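PDB 3TQE: malonyl-CoA-[acyl-carrier-protein] transacylase from Coxiella burnetii, which probably catalyses transfer of the malonyl group from malonyl-CoA to holo-acyl carrier protein, releasing CoA and giving malonyl-acyl carrier protein for fatty acid synthesis. Local coordinates for residues G21-L26 with P31-T36; Q38-S41 with D47-A50; V75-C80 with P300-E305. One frame throughout, in Å; residues are numbered along the deposited sequence.

The three contacts lie in the acyl transferase domain, away from the predicted active-site residues Ser96 and His205. Contacts 1 and 2 follow each other along the chain and share helix 31-44; their centres are about 10 Å apart, with Trp49 of contact 2 packed on Val33 and Leu34 of contact 1. Contact 3 brings in helix 63-83 and the far C-terminal segment 300-305, its centre about 9 Å from that of contact 1 and about 17 Å from that of contact 2. Arg79 of helix 63-83 bonds Thr36 and Gln39 of helix 31-44, while Ile77 of the same helix packs on Leu301, so helix 63-83 touches both the early helices and the chain's end.

Contact 1: G21-L26 with P31-T36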
# COMPACT_ATOMS: atom_id res chain seq x y z
N GLY A 21 16.43 8.11 2.88
CA GLY A 21 17.41 7.17 3.34
C GLY A 21 16.89 5.78 3.50
O GLY A 21 17.61 4.91 3.94
N MSE A 22 15.65 5.53 3.12
CA MSE A 22 15.16 4.20 3.27
C MSE A 22 16.03 3.20 2.49
O MSE A 22 16.60 3.46 1.43
CB MSE A 22 13.68 4.11 2.92
CG MSE A 22 13.41 4.44 1.55
SE MSE A 22 11.50 4.23 1.17
CE MSE A 22 12.04 4.38 -0.70
N LEU A 23 16.12 2.01 3.07
CA LEU A 23 16.90 0.92 2.54
C LEU A 23 18.40 1.18 2.44
O LEU A 23 19.11 0.42 1.81
CB LEU A 23 16.34 0.43 1.18
CG LEU A 23 15.08 -0.42 1.22
CD1 LEU A 23 13.91 0.27 1.77
CD2 LEU A 23 14.79 -0.95 -0.15
N ALA A 24 18.91 2.24 3.08
CA ALA A 24 20.33 2.51 2.95
C ALA A 24 21.20 1.34 3.42
O ALA A 24 22.16 0.93 2.76
CB ALA A 24 20.70 3.78 3.70
N GLU A 25 20.83 0.76 4.55
CA GLU A 25 21.60 -0.37 5.08
C GLU A 25 21.51 -1.57 4.17
O GLU A 25 22.52 -2.16 3.79
CB GLU A 25 21.13 -0.71 6.47
CG GLU A 25 21.90 -1.85 7.06
CD GLU A 25 21.59 -2.08 8.53
OE1 GLU A 25 20.77 -1.34 9.12
OE2 GLU A 25 22.23 -2.99 9.10
N LEU A 26 20.29 -1.94 3.78
CA LEU A 26 20.13 -3.07 2.91
C LEU A 26 20.85 -2.83 1.59
O LEU A 26 21.39 -3.75 0.99
CB LEU A 26 18.65 -3.34 2.68
CG LEU A 26 18.33 -4.67 2.11
CD1 LEU A 26 18.67 -5.82 3.08
CD2 LEU A 26 16.82 -4.69 1.80
N PRO A 31 23.67 -6.15 -3.14
CA PRO A 31 23.76 -5.59 -4.47
C PRO A 31 22.44 -5.59 -5.23
O PRO A 31 22.22 -4.71 -6.04
CB PRO A 31 24.78 -6.49 -5.15
CG PRO A 31 25.66 -6.91 -4.05
CD PRO A 31 24.80 -7.06 -2.87
N ILE A 32 21.55 -6.51 -4.92
CA ILE A 32 20.29 -6.55 -5.65
C ILE A 32 19.46 -5.28 -5.41
O ILE A 32 18.64 -4.91 -6.24
CB ILE A 32 19.48 -7.85 -5.37
CG1 ILE A 32 18.41 -8.08 -6.45
CG2 ILE A 32 18.81 -7.80 -4.00
CD1 ILE A 32 18.92 -8.11 -7.89
N VAL A 33 19.64 -4.60 -4.29
CA VAL A 33 18.91 -3.37 -4.02
C VAL A 33 19.27 -2.32 -5.03
O VAL A 33 18.41 -1.76 -5.68
CB VAL A 33 19.13 -2.86 -2.60
CG1 VAL A 33 18.47 -1.52 -2.40
CG2 VAL A 33 18.61 -3.88 -1.60
N LEU A 34 20.55 -2.07 -5.20
CA LEU A 34 20.94 -1.04 -6.15
C LEU A 34 20.58 -1.46 -7.56
O LEU A 34 20.19 -0.62 -8.37
CB LEU A 34 22.41 -0.69 -6.01
CG LEU A 34 22.75 0.12 -4.76
CD1 LEU A 34 24.25 0.24 -4.63
CD2 LEU A 34 22.11 1.48 -4.74
N GLU A 35 20.71 -2.74 -7.87
CA GLU A 35 20.33 -3.22 -9.20
C GLU A 35 18.85 -2.97 -9.46
O GLU A 35 18.45 -2.58 -10.56
CB GLU A 35 20.66 -4.69 -9.37
CG GLU A 35 20.36 -5.24 -10.76
CD GLU A 35 21.43 -4.92 -11.79
OE1 GLU A 35 22.00 -3.80 -11.76
OE2 GLU A 35 21.69 -5.78 -12.67
N THR A 36 18.03 -3.17 -8.46
CA THR A 36 16.60 -2.96 -8.61
C THR A 36 16.30 -1.48 -8.81
O THR A 36 15.49 -1.11 -9.65
CB THR A 36 15.86 -3.53 -7.37
OG1 THR A 36 16.12 -4.94 -7.32
CG2 THR A 36 14.35 -3.30 -7.43
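Val33 has more surface buried by the contact than any other residue here, and its two methyl groups are divided between two leucines. Val33 CG2 lies 3.8 Å from Leu26 CG, the branch carbon, and equally near Leu26 O. The two side chains cross at about a right angle. In Val33 the CG1 methyl stands opposite the backbone N (chi1 174°), which leaves CG2 beside that N and directed at Leu26. Leu26 CD2 widens the apolar contact, lying 3.9 Å from Val33 CG2.

The other methyl serves Leu23 more loosely: Leu23 CD2 comes within 4.4 Å of Val33 CG1. Leu23 is the third residue of a type II beta turn from Gly21 to Ala24 and takes the N-cap position of helix 24-29; the turn is closed by the bond from Ala24 N to Gly21 O at 3.1 Å. Along helix 31-44, Thr36 returns its hydroxyl to Ile32 O, with OG1 at 2.7 Å; Thr36 N reaches the same oxygen from the opposite face of the carbonyl plane. Trp49 and Cys80 also pack against Val33, placing helix 31-44 against helices 48-54 and 63-83.

The chemistry is that of a small, buried aliphatic interface: van der Waals contact joins the two segments, while the turn bond and the bonds to Ile32 O lie within the separate segments.

Contact 2: Q38-S41 with D47-A50; sequences QQAS and DLWA
Ser41 and Leu48 make the polar link between the segments: Leu48 N donates to Ser41 OG over 2.8 Å, with an N-H...O angle of 161°. The serine hydroxyl oxygen lies opposite its own carbonyl carbon and beside the backbone N (chi1 -66°), an orientation that presents it to the first turn of helix 48-54. The hydroxyl is also hydrogen-bonded to Phe37 O.

A water adds an indirect polar connection, donating to Ser41 OG at 2.7 Å and to Asp47 OD1 at 2.8 Å. Asp47 is the N-cap residue of helix 48-54, its OD1 accepting from Ala50 N at 3.0 Å; the donor stands well above the carboxylate plane, 68° out of it. Ser41 and Asp47 thus both supply acceptors for backbone N-H groups in the opening turn.

Apolar contact is narrower. Leu48 CD2 touches Ala40 CB at 3.8 Å, and both of these residues are buried.

Ala40 and Leu48 both continue onto Thr72 of helix 63-83, and Ala40 also packs on Phe111 and Val115 of helix 111-128. Trp49 turns back along helix 31-44, meeting Phe37 edge-to-face.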
# COMPACT_ATOMS: atom_id res chain seq x y z
N GLN A 38 18.36 0.60 -10.06
CA GLN A 38 18.88 0.92 -11.39
C GLN A 38 17.86 0.60 -12.47
O GLN A 38 17.68 1.36 -13.43
CB GLN A 38 20.19 0.17 -11.65
CG GLN A 38 21.41 0.81 -11.00
CD GLN A 38 22.65 -0.09 -10.95
OE1 GLN A 38 22.60 -1.29 -11.26
NE2 GLN A 38 23.77 0.50 -10.57
N GLN A 39 17.20 -0.54 -12.33
CA GLN A 39 16.14 -0.92 -13.25
C GLN A 39 15.04 0.12 -13.22
O GLN A 39 14.55 0.54 -14.27
CB GLN A 39 15.58 -2.28 -12.87
CG GLN A 39 16.55 -3.39 -13.20
CD GLN A 39 16.18 -4.71 -12.63
OE1 GLN A 39 15.14 -4.85 -12.01
NE2 GLN A 39 17.02 -5.70 -12.86
N ALA A 40 14.61 0.51 -12.04
CA ALA A 40 13.58 1.52 -11.94
C ALA A 40 14.02 2.84 -12.55
O ALA A 40 13.26 3.48 -13.25
CB ALA A 40 13.17 1.71 -10.51
N SER A 41 15.26 3.23 -12.29
CA SER A 41 15.79 4.47 -12.80
C SER A 41 15.86 4.48 -14.31
O SER A 41 15.63 5.52 -14.91
CB SER A 41 17.18 4.72 -12.23
OG SER A 41 17.08 4.93 -10.84
N ASP A 47 17.61 9.17 -11.47
CA ASP A 47 18.24 8.28 -10.51
C ASP A 47 17.38 8.21 -9.27
O ASP A 47 17.39 9.09 -8.40
CB ASP A 47 19.64 8.80 -10.18
CG ASP A 47 20.41 7.89 -9.28
OD1 ASP A 47 19.82 7.01 -8.62
OD2 ASP A 47 21.64 8.08 -9.23
N LEU A 48 16.58 7.16 -9.21
CA LEU A 48 15.65 7.01 -8.12
C LEU A 48 16.35 6.79 -6.79
O LEU A 48 15.90 7.27 -5.77
CB LEU A 48 14.72 5.87 -8.42
CG LEU A 48 13.63 5.62 -7.39
CD1 LEU A 48 12.70 6.82 -7.18
CD2 LEU A 48 12.82 4.38 -7.84
N TRP A 49 17.44 6.03 -6.81
CA TRP A 49 18.15 5.81 -5.55
C TRP A 49 18.66 7.12 -4.97
O TRP A 49 18.50 7.39 -3.79
CB TRP A 49 19.30 4.86 -5.79
CG TRP A 49 20.07 4.52 -4.57
CD1 TRP A 49 21.33 4.91 -4.29
CD2 TRP A 49 19.65 3.70 -3.49
NE1 TRP A 49 21.75 4.35 -3.10
CE2 TRP A 49 20.72 3.61 -2.58
CE3 TRP A 49 18.47 3.03 -3.19
CZ2 TRP A 49 20.65 2.89 -1.40
CZ3 TRP A 49 18.40 2.29 -2.03
CH2 TRP A 49 19.48 2.23 -1.14
N ALA A 50 19.22 7.98 -5.82
CA ALA A 50 19.70 9.26 -5.39
C ALA A 50 18.59 10.09 -4.81
O ALA A 50 18.76 10.75 -3.78
CB ALA A 50 20.36 9.97 -6.55
O HOH W 1 19.14 4.39 -9.11

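Contact 3: V75-C80 with P300-E305. With EDO (1,2-ethanediol), chain D.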
# COMPACT_ATOMS: atom_id res chain seq x y z
N VAL A 75 9.81 -4.04 -3.89
CA VAL A 75 10.30 -5.09 -4.75
C VAL A 75 11.76 -5.43 -4.42
O VAL A 75 12.15 -6.58 -4.42
CB VAL A 75 10.16 -4.70 -6.20
CG1 VAL A 75 10.92 -5.63 -7.10
CG2 VAL A 75 8.68 -4.66 -6.56
N ALA A 76 12.56 -4.42 -4.11
CA ALA A 76 13.95 -4.67 -3.71
C ALA A 76 14.00 -5.59 -2.50
O ALA A 76 14.83 -6.50 -2.45
CB ALA A 76 14.66 -3.36 -3.44
N ILE A 77 13.14 -5.33 -1.53
CA ILE A 77 13.14 -6.16 -0.32
C ILE A 77 12.68 -7.56 -0.64
O ILE A 77 13.25 -8.53 -0.16
CB ILE A 77 12.31 -5.51 0.78
CG1 ILE A 77 13.08 -4.29 1.29
CG2 ILE A 77 12.00 -6.51 1.90
CD1 ILE A 77 12.29 -3.39 2.17
N PHE A 78 11.66 -7.69 -1.48
CA PHE A 78 11.28 -9.02 -1.90
C PHE A 78 12.40 -9.77 -2.56
O PHE A 78 12.60 -10.96 -2.32
CB PHE A 78 10.11 -8.92 -2.85
CG PHE A 78 9.63 -10.24 -3.33
CD1 PHE A 78 8.80 -10.99 -2.55
CD2 PHE A 78 10.03 -10.73 -4.55
CE1 PHE A 78 8.37 -12.22 -2.98
CE2 PHE A 78 9.57 -11.97 -4.98
CZ PHE A 78 8.78 -12.68 -4.19
N ARG A 79 13.16 -9.08 -3.39
CA ARG A 79 14.25 -9.72 -4.07
C ARG A 79 15.36 -10.12 -3.11
O ARG A 79 16.03 -11.12 -3.33
CB ARG A 79 14.79 -8.80 -5.12
CG ARG A 79 13.85 -8.66 -6.30
CD ARG A 79 14.33 -7.70 -7.31
NE ARG A 79 13.47 -7.74 -8.47
CZ ARG A 79 13.68 -7.02 -9.57
NH1 ARG A 79 14.72 -6.19 -9.63
NH2 ARG A 79 12.88 -7.16 -10.61
N CYS A 80 15.56 -9.34 -2.08
CA CYS A 80 16.53 -9.71 -1.03
C CYS A 80 16.05 -10.93 -0.25
O CYS A 80 16.82 -11.81 0.04
CB CYS A 80 16.74 -8.56 -0.07
SG CYS A 80 17.67 -7.21 -0.77
N PRO A 300 9.72 -7.51 10.31
CA PRO A 300 10.32 -6.57 9.41
C PRO A 300 11.41 -7.22 8.57
O PRO A 300 12.00 -8.24 8.96
CB PRO A 300 10.95 -5.55 10.34
CG PRO A 300 11.29 -6.29 11.50
CD PRO A 300 10.26 -7.37 11.67
N LEU A 301 11.68 -6.63 7.43
CA LEU A 301 12.60 -7.20 6.45
C LEU A 301 13.61 -6.18 5.93
O LEU A 301 14.06 -6.28 4.79
CB LEU A 301 11.81 -7.77 5.29
CG LEU A 301 10.88 -8.94 5.58
CD1 LEU A 301 10.20 -9.33 4.28
CD2 LEU A 301 11.62 -10.13 6.19
N THR A 302 13.97 -5.21 6.75
CA THR A 302 14.71 -4.07 6.24
C THR A 302 16.23 -4.17 6.37
O THR A 302 16.94 -3.24 6.00
CB THR A 302 14.21 -2.81 6.91
OG1 THR A 302 14.15 -3.03 8.32
CG2 THR A 302 12.82 -2.44 6.37
N THR A 303 16.72 -5.30 6.86
CA THR A 303 18.14 -5.59 6.84
C THR A 303 18.36 -7.06 6.61
O THR A 303 17.44 -7.86 6.76
CB THR A 303 18.83 -5.25 8.18
OG1 THR A 303 18.41 -6.18 9.18
CG2 THR A 303 18.54 -3.83 8.64
N THR A 304 19.58 -7.42 6.25
CA THR A 304 19.91 -8.80 5.99
C THR A 304 19.64 -9.62 7.24
O THR A 304 19.08 -10.70 7.15
CB THR A 304 21.37 -8.94 5.53
OG1 THR A 304 21.50 -8.26 4.29
CG2 THR A 304 21.75 -10.38 5.36
N GLU A 305 20.04 -9.11 8.40
CA GLU A 305 19.84 -9.88 9.64
C GLU A 305 18.35 -10.10 9.90
O GLU A 305 17.94 -11.20 10.27
CB GLU A 305 20.47 -9.17 10.85
CG GLU A 305 20.44 -9.96 12.18
CD GLU A 305 21.54 -9.56 13.23
OE1 GLU A 305 21.68 -8.35 13.62
OE2 GLU A 305 22.25 -10.50 13.72
C1 EDO D . 10.11 -9.51 -8.51
O1 EDO D . 11.49 -9.72 -8.31
C2 EDO D . 9.78 -9.69 -9.98
O2 EDO D . 10.65 -8.90 -10.81
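Ile77 packs on Leu301 where helix 63-83 of the acyl transferase fold faces the loop leaving strand 297-300, an outermost strand of the four-stranded parallel sheet. The segments are 220 residues apart in sequence, yet the CA atoms of Ile77 and Leu301 approach to 6.9 Å. Both CB atoms point into the interface, and the side chains cross obliquely.

The branch methyl of Ile77 does most of the touching. CG2 is anti to the backbone N, whereas CG1 takes the place opposite the carbonyl carbon (chi1 -71°). With this torsion, Ile77 CG2 lies 3.6 Å from Leu301 CB and equally near Leu301 O, so it meets the base of the leucine and its peptide carbonyl together. Leu301 CD1 approaches Ile77 CG2 more distantly, at 4.1 Å. At the end of its longer branch, Ile77 CD1 comes within 4.3 Å of Thr302 CG2; the CB of Thr302 points away from the helix, consistent with this looser contact.

Neighbouring helices complete the surroundings: Leu26 of helix 24-29 also touches Ile77, and Leu301 packs on Ile307 and Ala310 of helix 304-313. The loop becomes that helix at Thr303, whose hydroxyl accepts from Leu306 N as an N-cap.

Elsewhere on helix 63-83, the chain of Arg79 is extended from CG to NE, and two of its guanidinium nitrogens hold 1,2-ethanediol, probably acquired from the crystallisation liquor, while NH1 bonds to helix 31-44. The diol bridges NE and NH2: Arg79 NE gives to O1 of the diol with an N-H...O angle of 167°, and Arg79 NH2 reaches O2 of the diol at 2.8 Å, with an angle of 170°.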